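Local coordinates for protein beta-lactamase/D-alanine Carboxypeptidase (PDB 3RJU) that probably hydrolyses beta-lactams or cleaves terminal D-alanine from peptides, as a serine hydrolase of the beta-lactamase and penicillin-binding protein family, at residues P153-A158 with D267-K272. Residues are numbered along the deposited sequence; the frame is centred on the assembly and turned at random.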
loop_
_atom_site.group_PDB
_atom_site.type_symbol
_atom_site.label_atom_id
_atom_site.label_comp_id
_atom_site.label_asym_id
_atom_site.label_seq_id
_atom_site.Cartn_x
_atom_site.Cartn_y
_atom_site.Cartn_z
ATOM N N PRO A 153 -16.448 6.023 -15.642
ATOM C CA PRO A 153 -15.111 5.595 -15.208
ATOM C C PRO A 153 -13.986 6.324 -15.967
ATOM O O PRO A 153 -14.161 6.759 -17.107
ATOM C CB PRO A 153 -15.117 4.092 -15.511
ATOM C CG PRO A 153 -16.045 3.973 -16.721
ATOM C CD PRO A 153 -17.110 5.047 -16.532
ATOM N N GLY A 154 -12.830 6.458 -15.326
ATOM C CA GLY A 154 -11.686 7.079 -15.961
ATOM C C GLY A 154 -11.757 8.589 -16.093
ATOM O O GLY A 154 -11.004 9.183 -16.874
ATOM N N VAL A 155 -12.655 9.213 -15.333
ATOM C CA VAL A 155 -12.872 10.651 -15.430
ATOM C C VAL A 155 -12.396 11.401 -14.197
ATOM O O VAL A 155 -11.800 12.475 -14.306
ATOM C CB VAL A 155 -14.359 10.948 -15.709
ATOM C CG1 VAL A 155 -14.694 12.434 -15.552
ATOM C CG2 VAL A 155 -14.711 10.471 -17.121
ATOM N N LYS A 156 -12.667 10.832 -13.027
ATOM C CA LYS A 156 -12.237 11.419 -11.759
ATOM C C LYS A 156 -11.483 10.380 -10.937
ATOM O O LYS A 156 -11.869 9.201 -10.902
ATOM C CB LYS A 156 -13.449 11.902 -10.947
ATOM C CG LYS A 156 -14.200 13.080 -11.538
ATOM C CD LYS A 156 -15.354 13.500 -10.649
ATOM C CE LYS A 156 -16.154 14.627 -11.280
ATOM N NZ LYS A 156 -17.210 15.085 -10.327
ATOM N N ALA A 157 -10.397 10.799 -10.290
ATOM C CA ALA A 157 -9.771 9.945 -9.287
ATOM C C ALA A 157 -10.375 10.294 -7.942
ATOM O O ALA A 157 -10.460 11.462 -7.589
ATOM C CB ALA A 157 -8.268 10.144 -9.243
ATOM N N ALA A 158 -10.768 9.275 -7.186
ATOM C CA ALA A 158 -11.235 9.476 -5.824
ATOM C C ALA A 158 -10.779 8.260 -5.073
ATOM O O ALA A 158 -11.278 7.157 -5.294
ATOM C CB ALA A 158 -12.740 9.610 -5.773
ATOM N N ASP A 267 -4.941 14.317 -17.240
ATOM C CA ASP A 267 -5.835 13.450 -18.019
ATOM C C ASP A 267 -7.162 13.252 -17.282
ATOM O O ASP A 267 -8.072 12.615 -17.826
ATOM C CB ASP A 267 -5.265 12.028 -18.194
ATOM C CG ASP A 267 -4.018 11.947 -19.054
ATOM O OD1 ASP A 267 -3.809 12.808 -19.937
ATOM O OD2 ASP A 267 -3.252 10.949 -18.835
ATOM N N LEU A 268 -7.243 13.713 -16.027
ATOM C CA LEU A 268 -8.446 13.569 -15.196
ATOM C C LEU A 268 -9.119 14.906 -14.929
ATOM O O LEU A 268 -8.462 15.951 -14.842
ATOM C CB LEU A 268 -8.087 12.926 -13.848
ATOM C CG LEU A 268 -7.564 11.504 -13.980
ATOM C CD1 LEU A 268 -6.854 11.094 -12.696
ATOM C CD2 LEU A 268 -8.712 10.559 -14.316
ATOM N N VAL A 269 -10.439 14.873 -14.776
ATOM C CA VAL A 269 -11.185 16.084 -14.476
ATOM C C VAL A 269 -10.871 16.595 -13.062
ATOM O O VAL A 269 -10.711 17.799 -12.845
ATOM C CB VAL A 269 -12.694 15.843 -14.672
ATOM C CG1 VAL A 269 -13.549 16.938 -13.991
ATOM C CG2 VAL A 269 -12.979 15.738 -16.159
ATOM N N SER A 270 -10.783 15.677 -12.112
ATOM C CA SER A 270 -10.405 16.023 -10.739
ATOM C C SER A 270 -9.767 14.839 -10.034
ATOM O O SER A 270 -9.923 13.688 -10.451
ATOM C CB SER A 270 -11.612 16.492 -9.925
ATOM O OG SER A 270 -12.591 15.472 -9.844
ATOM N N LEU A 271 -9.047 15.129 -8.963
ATOM C CA LEU A 271 -8.441 14.092 -8.131
ATOM C C LEU A 271 -8.721 14.386 -6.667
ATOM O O LEU A 271 -8.510 15.508 -6.187
ATOM C CB LEU A 271 -6.919 14.019 -8.330
ATOM C CG LEU A 271 -6.429 13.625 -9.725
ATOM C CD1 LEU A 271 -6.416 14.834 -10.665
ATOM C CD2 LEU A 271 -5.035 13.009 -9.615
ATOM N N LYS A 272 -9.172 13.368 -5.957
ATOM C CA LYS A 272 -9.457 13.520 -4.539
ATOM C C LYS A 272 -8.727 12.437 -3.775
ATOM O O LYS A 272 -8.803 11.255 -4.131
ATOM C CB LYS A 272 -10.952 13.386 -4.268
ATOM C CG LYS A 272 -11.287 13.471 -2.777
ATOM C CD LYS A 272 -12.744 13.180 -2.491
ATOM C CE LYS A 272 -13.029 13.474 -1.028
ATOM N NZ LYS A 272 -14.474 13.488 -0.743
HETATM O O HOH W 1 -10.769 11.889 -17.897
HETATM O O HOH W 2 -14.962 16.869 -9.000
HETATM O O HOH W 3 -12.346 13.548 -7.785
#
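Leu268 touches Gly154 and Val155 where segments 153-158 and 267-272 come together as a short parallel two-stranded sheet. Just before it, a water donates to both Asp267 O and Gly154 O. The strands, 156-158 and 270-272, lie 4° from parallel. The pair is separate from the main antiparallel sheet of this beta-lactamase-family fold. It sits at the surface and joins chain regions more than 100 residues apart.

The end of the Leu268 side chain reaches the first segment. Its CD2 lies 3.6 Å from Val155 O, and its CD1 packs on Ala157 CB. Val269 N donates to Val155 O at 2.8 Å, with a C=O...N angle of 175°. The two valines lie side by side and point the same way. With CG1 anti to the backbone N in both, Val155 CG1 meets Val269 CG2, the methyl beside the Val269 backbone N, at 3.8 Å.

At Ser270 the carbonyl oxygen accepts from Ala157 N at 2.9 Å. Its hydroxyl lies alongside the extended Lys156 chain, with OG 3.3 Å from Lys156 CG. One water links this OG to Lys156 NZ, and another links it to Ala157 O.

Leu271 points to the same face as Ala157, and its CG rests 4.0 Å from Ala157 CB. Leu283 touches Ala157, Leu268 and Leu271, so this apolar face packs on strand 282-284, next to the outermost strand 261-264 of the main sheet. Lys156, Ala158, Ser270 and Lys272 point to the other face. Tyr159, which follows Ala158, is probably the tyrosine of the family's Tyr-x-Asn motif, and it shares a backbone hydrogen bond with Lys272.

Lys272 N donates to Ala157 O at 2.8 Å, the last bond between the segments. It approaches from above the carbonyl plane, 38° out of it, and Ala157 O also accepts from the water that it shares with Ser270 OG.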